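PDB 3MZ2: glycerophosphoryl diester phosphodiesterase from Parabacteroides distasonis, which probably hydrolyses glycerophosphodiesters, releasing an alcohol and glycerol phosphate. Local coordinates for residues A207-K212 / V229-S234; M161-D166 / E183-T188. One frame throughout, in Å; residues are numbered along the deposited sequence.

Interaction 1. Residues A207-K212 / V229-S234; sequences AYVGPK and VMCMIS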
ATOM      1  N   ALA A 207      -3.581 -12.366  14.875  1.00 10.98           N
ATOM      2  CA  ALA A 207      -3.591 -10.910  14.904  1.00 11.73           C
ATOM      3  C   ALA A 207      -2.238 -10.262  15.051  1.00 11.97           C
ATOM      4  O   ALA A 207      -1.512 -10.607  15.976  1.00 11.85           O
ATOM      5  CB  ALA A 207      -4.527 -10.413  16.020  1.00 12.05           C
ATOM      6  N   TYR A 208      -1.972  -9.305  14.171  1.00 11.44           N
ATOM      7  CA  TYR A 208      -0.851  -8.417  14.269  1.00 10.96           C
ATOM      8  C   TYR A 208      -1.320  -7.226  15.100  1.00 11.53           C
ATOM      9  O   TYR A 208      -2.310  -6.563  14.726  1.00 10.51           O
ATOM     10  CB  TYR A 208      -0.381  -7.979  12.876  1.00 11.85           C
ATOM     11  CG  TYR A 208       0.641  -6.867  12.935  1.00 12.39           C
ATOM     12  CD1 TYR A 208       1.828  -7.039  13.638  1.00 14.98           C
ATOM     13  CD2 TYR A 208       0.399  -5.640  12.368  1.00 16.45           C
ATOM     14  CE1 TYR A 208       2.754  -6.031  13.757  1.00 17.21           C
ATOM     15  CE2 TYR A 208       1.354  -4.607  12.450  1.00 15.92           C
ATOM     16  CZ  TYR A 208       2.532  -4.839  13.157  1.00 17.04           C
ATOM     17  OH  TYR A 208       3.502  -3.853  13.303  1.00 20.62           O
ATOM     18  N   VAL A 209      -0.711  -7.034  16.279  1.00 10.49           N
ATOM     19  CA  VAL A 209      -1.136  -5.971  17.183  1.00 12.14           C
ATOM     20  C   VAL A 209      -0.176  -4.777  17.226  1.00 13.05           C
ATOM     21  O   VAL A 209      -0.357  -3.893  18.036  1.00 15.52           O
ATOM     22  CB  VAL A 209      -1.407  -6.484  18.617  1.00 12.33           C
ATOM     23  CG1 VAL A 209      -2.569  -7.591  18.637  1.00 12.49           C
ATOM     24  CG2 VAL A 209      -0.114  -7.065  19.292  1.00 12.08           C
ATOM     25  N   GLY A 210       0.876  -4.778  16.387  1.00 13.04           N
ATOM     26  CA  GLY A 210       1.708  -3.580  16.263  1.00 13.52           C
ATOM     27  C   GLY A 210       3.163  -3.835  16.596  1.00 13.31           C
ATOM     28  O   GLY A 210       3.580  -4.999  16.774  1.00 12.70           O
ATOM     29  N   PRO A 211       3.937  -2.762  16.677  1.00 14.44           N
ATOM     30  CA  PRO A 211       5.375  -2.852  16.852  1.00 14.89           C
ATOM     31  C   PRO A 211       5.822  -2.711  18.284  1.00 15.47           C
ATOM     32  O   PRO A 211       7.017  -2.825  18.545  1.00 15.58           O
ATOM     33  CB  PRO A 211       5.892  -1.700  15.985  1.00 16.14           C
ATOM     34  CG  PRO A 211       4.850  -0.669  16.146  1.00 17.28           C
ATOM     35  CD  PRO A 211       3.546  -1.431  16.154  1.00 14.96           C
ATOM     36  N   LYS A 212       4.888  -2.511  19.205  1.00 15.82           N
ATOM     37  CA  LYS A 212       5.226  -2.233  20.578  1.00 16.37           C
ATOM     38  C   LYS A 212       4.080  -2.571  21.511  1.00 16.36           C
ATOM     39  O   LYS A 212       2.910  -2.536  21.152  1.00 16.31           O
ATOM     40  CB  LYS A 212       5.621  -0.767  20.756  1.00 18.51           C
ATOM     41  CG  LYS A 212       4.450   0.165  20.541  1.00 20.00           C
ATOM     42  CD  LYS A 212       4.866   1.634  20.756  1.00 25.91           C
ATOM     43  CE  LYS A 212       3.760   2.553  20.333  1.00 27.73           C
ATOM     44  NZ  LYS A 212       4.178   4.005  20.394  1.00 30.37           N
ATOM     45  N   VAL A 229      -7.646 -15.956  19.863  1.00 11.90           N
ATOM     46  CA  VAL A 229      -6.754 -15.390  18.858  1.00 12.21           C
ATOM     47  C   VAL A 229      -5.333 -15.155  19.400  1.00 11.34           C
ATOM     48  O   VAL A 229      -5.176 -14.503  20.419  1.00 12.47           O
ATOM     49  CB  VAL A 229      -7.342 -14.089  18.304  1.00 11.85           C
ATOM     50  CG1 VAL A 229      -6.405 -13.321  17.333  1.00 12.08           C
ATOM     51  CG2 VAL A 229      -8.670 -14.410  17.591  1.00 13.69           C
HETATM   52  N   MSE A 230      -4.329 -15.696  18.717  1.00 12.31           N
HETATM   53  CA  MSE A 230      -2.928 -15.421  19.030  0.60 12.44           C
HETATM   54  C   MSE A 230      -2.506 -14.074  18.484  1.00 12.15           C
HETATM   55  O   MSE A 230      -2.958 -13.691  17.404  1.00 12.36           O
HETATM   56  CB  MSE A 230      -2.017 -16.479  18.439  0.60 12.84           C
HETATM   57  CG  MSE A 230      -2.209 -17.746  19.197  0.60 13.67           C
HETATM   58 SE   MSE A 230      -1.271 -19.323  18.623  0.45 16.65          SE
HETATM   59  CE  MSE A 230       0.479 -18.982  19.414  0.60 11.89           C
ATOM     60  N   CYS A 231      -1.612 -13.417  19.219  1.00 10.95           N
ATOM     61  CA  CYS A 231      -1.203 -12.037  18.962  1.00 11.85           C
ATOM     62  C   CYS A 231       0.307 -11.902  18.700  1.00 11.80           C
ATOM     63  O   CYS A 231       1.155 -12.484  19.410  1.00 12.34           O
ATOM     64  CB  CYS A 231      -1.669 -11.141  20.147  1.00 12.00           C
ATOM     65  SG  CYS A 231      -3.442 -11.136  20.386  1.00 14.38           S
HETATM   66  N   MSE A 232       0.588 -11.107  17.693  1.00 11.60           N
HETATM   67  CA  MSE A 232       1.940 -10.956  17.183  0.50 10.60           C
HETATM   68  C   MSE A 232       2.385  -9.514  17.301  1.00 11.66           C
HETATM   69  O   MSE A 232       1.687  -8.601  16.863  1.00 12.79           O
HETATM   70  CB  MSE A 232       1.984 -11.341  15.719  0.50  9.98           C
HETATM   71  CG  MSE A 232       3.403 -11.446  15.172  0.50  8.23           C
HETATM   72 SE   MSE A 232       3.338 -12.074  13.356  0.38  9.09          SE
HETATM   73  CE  MSE A 232       3.285 -10.379  12.397  0.50 12.98           C
ATOM     74  N   ILE A 233       3.575  -9.335  17.859  1.00 11.75           N
ATOM     75  CA  ILE A 233       4.329  -8.077  17.769  1.00 11.46           C
ATOM     76  C   ILE A 233       5.397  -8.167  16.694  1.00 12.07           C
ATOM     77  O   ILE A 233       6.089  -9.160  16.586  1.00 11.63           O
ATOM     78  CB  ILE A 233       5.037  -7.764  19.141  1.00 12.27           C
ATOM     79  CG1 ILE A 233       3.998  -7.390  20.210  1.00 12.46           C
ATOM     80  CG2 ILE A 233       6.131  -6.744  18.998  1.00 11.93           C
ATOM     81  CD1 ILE A 233       3.402  -5.977  20.028  1.00 12.51           C
ATOM     82  N   SER A 234       5.544  -7.101  15.899  1.00 11.13           N
ATOM     83  CA  SER A 234       6.622  -7.031  14.941  1.00 11.75           C
ATOM     84  C   SER A 234       7.688  -6.150  15.540  1.00 12.75           C
ATOM     85  O   SER A 234       7.434  -4.975  15.840  1.00 13.30           O
ATOM     86  CB  SER A 234       6.202  -6.409  13.639  1.00 11.51           C
ATOM     87  OG  SER A 234       7.359  -6.307  12.788  1.00 13.63           O
TER
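With CG anti to the backbone N (chi1 170°), Tyr208 carries its ring edge alongside the end of the neighbouring strand, with CE1 3.5 Å from Ser234 CB. The side chain of Met232, whose CG is likewise anti to its N, bends at chi3; in the conformer given, one of two, CE lies 3.8 Å from Tyr208 CD1. The backbone N of Ser234 lies at the edge of the tyrosine ring, whereas Gly210 N sits above one face, offset toward the rim. On the side facing helix 215-226 the contacts are apolar: Val209 meets Ile233 at about a right angle, CG2 to CD1 3.8 Å, while Val209 CG1 packs on Cys231 CB and Ala207 CB on Val229 CG1. The parallel pairing is read from the main chain. Ala207 N donates to Met230 O at 2.9 Å, Met232 N to Ala207 O at 2.8 Å, and Val209 N to Met232 O. Farther on, Ser234 N reaches Gly210 O at 3.0 Å. The hydroxyl of Ser234 turns to Glu264 on the next strand. These are the two strands of a beta-alpha-beta unit in the barrel: helix 215-226 packs Leu224 on Ala207, Val209 and Cys231, and strands 182-185 and 262-265 flank the pair.

Interaction 2. Residues M161-D166 / E183-T188; sequences MITVHD and EAFVKT
Met161 meets Glu183 at the start of the pairing: its chain bends at chi3 and brings CE 3.8 Å from the backbone N of Glu183. That same N-H is given to the carbonyl of Ile162, at 3.0 Å from Ile162 O. Thr163 stands alongside Glu183, both side chains pointing the same way. Its methyl, set anti to the backbone N (chi1 -59° places OG1 beside that N), approaches Phe185, with CG2 3.5 Å from CE1. Val164 then uses both of its main-chain polar groups. Its N donates to Glu183 O at 2.9 Å, and its O accepts from Phe185 N at 3.0 Å. On the other face of the sheet Val164 CG2 lies 3.9 Å from Ala184 CB, and Phe173 and Ala170 of helix 167-176 pack against Val164. The strand axes, 6° from parallel, and this intervening helix mark strand 160-164, helix 167-176 and strand 182-185 as a beta-alpha-beta unit, one of those that build the TIM barrel expected of this family. Beyond the strand end, His165 presents its edge to Phe185 in a T-shaped pair: the planes stand at 70°, and CD2 is over the centre of the phenylalanine ring. Tyr208 makes a second edge-to-face pair with Phe185. Were Phe185 cut back to an alanine, the imidazole of His165 would probably lose the ring face under its edge and be freer to turn, with a gap left beside the Thr163 methyl. A water donates to both His165 O and Phe185 O, bridging the diverging chains.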
HETATM    1  N   MSE A 161      -1.062 -17.931   4.027  1.00 11.16           N
HETATM    2  CA  MSE A 161      -2.009 -17.032   4.702  1.00 11.59           C
HETATM    3  C   MSE A 161      -1.982 -15.680   4.022  1.00 11.58           C
HETATM    4  O   MSE A 161      -0.989 -15.353   3.338  1.00 13.25           O
HETATM    5  CB  MSE A 161      -1.652 -16.833   6.189  1.00 12.10           C
HETATM    6  CG  MSE A 161      -1.828 -18.080   6.973  1.00 13.59           C
HETATM    7 SE   MSE A 161      -0.953 -18.014   8.720  0.75 13.88          SE
HETATM    8  CE  MSE A 161      -1.879 -16.495   9.548  1.00 11.57           C
ATOM      9  N   ILE A 162      -3.018 -14.891   4.257  1.00 11.41           N
ATOM     10  CA  ILE A 162      -3.143 -13.562   3.613  1.00 11.75           C
ATOM     11  C   ILE A 162      -3.162 -12.480   4.689  1.00 12.25           C
ATOM     12  O   ILE A 162      -3.920 -12.571   5.629  1.00 10.96           O
ATOM     13  CB  ILE A 162      -4.436 -13.482   2.777  1.00 11.65           C
ATOM     14  CG1 ILE A 162      -4.469 -14.621   1.739  1.00 14.45           C
ATOM     15  CG2 ILE A 162      -4.540 -12.093   2.068  1.00 13.56           C
ATOM     16  CD1 ILE A 162      -5.894 -14.918   1.165  1.00 14.78           C
ATOM     17  N   THR A 163      -2.318 -11.462   4.532  1.00 11.42           N
ATOM     18  CA  THR A 163      -2.314 -10.325   5.432  1.00 12.33           C
ATOM     19  C   THR A 163      -3.415  -9.393   4.988  1.00 12.77           C
ATOM     20  O   THR A 163      -3.509  -9.052   3.808  1.00 11.65           O
ATOM     21  CB  THR A 163      -0.969  -9.568   5.414  1.00 13.17           C
ATOM     22  OG1 THR A 163       0.060 -10.464   5.799  1.00 14.32           O
ATOM     23  CG2 THR A 163      -1.028  -8.382   6.437  1.00 14.51           C
ATOM     24  N   VAL A 164      -4.243  -8.987   5.958  1.00 12.16           N
ATOM     25  CA  VAL A 164      -5.360  -8.062   5.713  1.00 12.57           C
ATOM     26  C   VAL A 164      -5.297  -6.955   6.739  1.00 12.12           C
ATOM     27  O   VAL A 164      -4.931  -7.206   7.921  1.00 12.50           O
ATOM     28  CB  VAL A 164      -6.737  -8.782   5.787  1.00 12.24           C
ATOM     29  CG1 VAL A 164      -6.884  -9.778   4.588  1.00 11.46           C
ATOM     30  CG2 VAL A 164      -6.976  -9.476   7.129  1.00 12.58           C
ATOM     31  N   HIS A 165      -5.580  -5.742   6.269  1.00 12.74           N
ATOM     32  CA  HIS A 165      -5.448  -4.569   7.114  1.00 13.85           C
ATOM     33  C   HIS A 165      -6.750  -4.169   7.827  1.00 14.03           C
ATOM     34  O   HIS A 165      -6.728  -3.374   8.756  1.00 13.62           O
ATOM     35  CB  HIS A 165      -4.887  -3.396   6.323  1.00 15.13           C
ATOM     36  CG  HIS A 165      -3.505  -3.616   5.813  1.00 20.56           C
ATOM     37  ND1 HIS A 165      -3.069  -3.101   4.607  1.00 28.40           N
ATOM     38  CD2 HIS A 165      -2.473  -4.338   6.310  1.00 24.90           C
ATOM     39  CE1 HIS A 165      -1.810  -3.465   4.413  1.00 28.63           C
ATOM     40  NE2 HIS A 165      -1.425  -4.209   5.435  1.00 26.66           N
ATOM     41  N   ASP A 166      -7.874  -4.697   7.393  1.00 14.13           N
ATOM     42  CA  ASP A 166      -9.162  -4.354   8.004  0.50 13.75           C
ATOM     43  C   ASP A 166     -10.189  -5.416   7.663  1.00 13.70           C
ATOM     44  O   ASP A 166      -9.916  -6.365   6.896  1.00 12.06           O
ATOM     45  CB  ASP A 166      -9.645  -2.935   7.595  0.50 14.23           C
ATOM     46  CG  ASP A 166     -10.149  -2.858   6.159  0.50 15.44           C
ATOM     47  OD1 ASP A 166      -9.878  -3.785   5.375  0.50 16.24           O
ATOM     48  OD2 ASP A 166     -10.811  -1.850   5.817  0.50 18.38           O
ATOM     49  N   GLU A 183      -3.608 -13.238   8.506  1.00 10.79           N
ATOM     50  CA  GLU A 183      -2.922 -12.375   9.477  1.00 10.19           C
ATOM     51  C   GLU A 183      -3.665 -11.022   9.401  1.00 11.49           C
ATOM     52  O   GLU A 183      -3.641 -10.371   8.388  1.00 12.12           O
ATOM     53  CB  GLU A 183      -1.438 -12.191   9.146  1.00 11.32           C
ATOM     54  CG  GLU A 183      -0.808 -11.203  10.115  1.00 12.08           C
ATOM     55  CD  GLU A 183       0.608 -10.855   9.806  1.00 14.80           C
ATOM     56  OE1 GLU A 183       1.448 -11.792   9.761  1.00 14.41           O
ATOM     57  OE2 GLU A 183       0.858  -9.635   9.702  1.00 15.85           O
ATOM     58  N   ALA A 184      -4.387 -10.679  10.441  1.00 11.04           N
ATOM     59  CA  ALA A 184      -5.199  -9.460  10.466  1.00 11.49           C
ATOM     60  C   ALA A 184      -4.567  -8.389  11.338  1.00 12.11           C
ATOM     61  O   ALA A 184      -4.141  -8.669  12.428  1.00 11.91           O
ATOM     62  CB  ALA A 184      -6.616  -9.798  10.982  1.00 11.77           C
ATOM     63  N   PHE A 185      -4.489  -7.146  10.850  1.00 10.85           N
ATOM     64  CA  PHE A 185      -4.099  -6.025  11.682  1.00 11.91           C
ATOM     65  C   PHE A 185      -5.192  -5.753  12.697  1.00 11.74           C
ATOM     66  O   PHE A 185      -6.348  -5.449  12.333  1.00 12.47           O
ATOM     67  CB  PHE A 185      -3.851  -4.783  10.823  1.00 10.80           C
ATOM     68  CG  PHE A 185      -2.501  -4.755  10.129  1.00 14.33           C
ATOM     69  CD1 PHE A 185      -2.033  -5.880   9.480  1.00 13.69           C
ATOM     70  CD2 PHE A 185      -1.750  -3.595  10.069  1.00 17.14           C
ATOM     71  CE1 PHE A 185      -0.777  -5.893   8.887  1.00 21.07           C
ATOM     72  CE2 PHE A 185      -0.489  -3.585   9.425  1.00 18.29           C
ATOM     73  CZ  PHE A 185      -0.023  -4.747   8.828  1.00 19.39           C
ATOM     74  N   VAL A 186      -4.851  -5.841  13.975  1.00 12.50           N
ATOM     75  CA  VAL A 186      -5.844  -5.627  15.029  1.00 12.80           C
ATOM     76  C   VAL A 186      -5.181  -4.839  16.126  1.00 14.50           C
ATOM     77  O   VAL A 186      -4.746  -5.401  17.111  1.00 14.78           O
ATOM     78  CB  VAL A 186      -6.461  -6.954  15.634  1.00 13.25           C
ATOM     79  CG1 VAL A 186      -7.750  -6.589  16.367  1.00 15.32           C
ATOM     80  CG2 VAL A 186      -6.727  -7.987  14.605  1.00 12.81           C
ATOM     81  N   LYS A 187      -5.084  -3.525  15.942  1.00 15.65           N
ATOM     82  CA  LYS A 187      -4.254  -2.717  16.845  1.00 17.60           C
ATOM     83  C   LYS A 187      -5.045  -2.014  17.953  1.00 17.31           C
ATOM     84  O   LYS A 187      -4.461  -1.503  18.899  1.00 18.96           O
ATOM     85  CB  LYS A 187      -3.489  -1.683  16.033  1.00 17.32           C
ATOM     86  CG  LYS A 187      -2.579  -2.294  14.987  1.00 20.88           C
ATOM     87  CD  LYS A 187      -2.056  -1.307  14.033  1.00 20.00           C
ATOM     88  CE  LYS A 187      -0.708  -0.792  14.356  1.00 27.31           C
ATOM     89  NZ  LYS A 187      -0.447   0.473  13.574  1.00 30.62           N
ATOM     90  N   THR A 188      -6.372  -2.003  17.811  1.00 17.59           N
ATOM     91  CA  THR A 188      -7.297  -1.296  18.698  1.00 18.62           C
ATOM     92  C   THR A 188      -8.607  -2.065  18.947  1.00 18.12           C
ATOM     93  O   THR A 188      -8.921  -3.016  18.258  1.00 17.43           O
ATOM     94  CB  THR A 188      -7.693   0.042  18.093  1.00 19.02           C
ATOM     95  OG1 THR A 188      -8.422  -0.218  16.885  1.00 18.96           O
ATOM     96  CG2 THR A 188      -6.442   0.933  17.762  1.00 21.16           C
TER
HETATM   97  O   HOH W   1      -7.588  -2.631  11.347  1.00 17.68           O

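Interactions 1 and 2 are two pairings in series along the chain, separated by the pairing of strands 182-185 and 205-210, in one sheet that is parallel at these strands; their centres are about 9 Å apart. The intervening pairing joins them: Tyr208 N lies 2.9 Å from Ala184 O and Tyr208 O lies 2.7 Å from Val186 N, both probable hydrogen bonds. Both contacts are largely buried, yet each has an exposed end, at Lys212 in interaction 1 and His165 in interaction 2. Their strand geometry differs, with short axes at 44° in the first and 6° in the second. So does their chemistry: interaction 1 relies more on apolar packing around Val209, interaction 2 on an aromatic pair and a bridging water where its strands end.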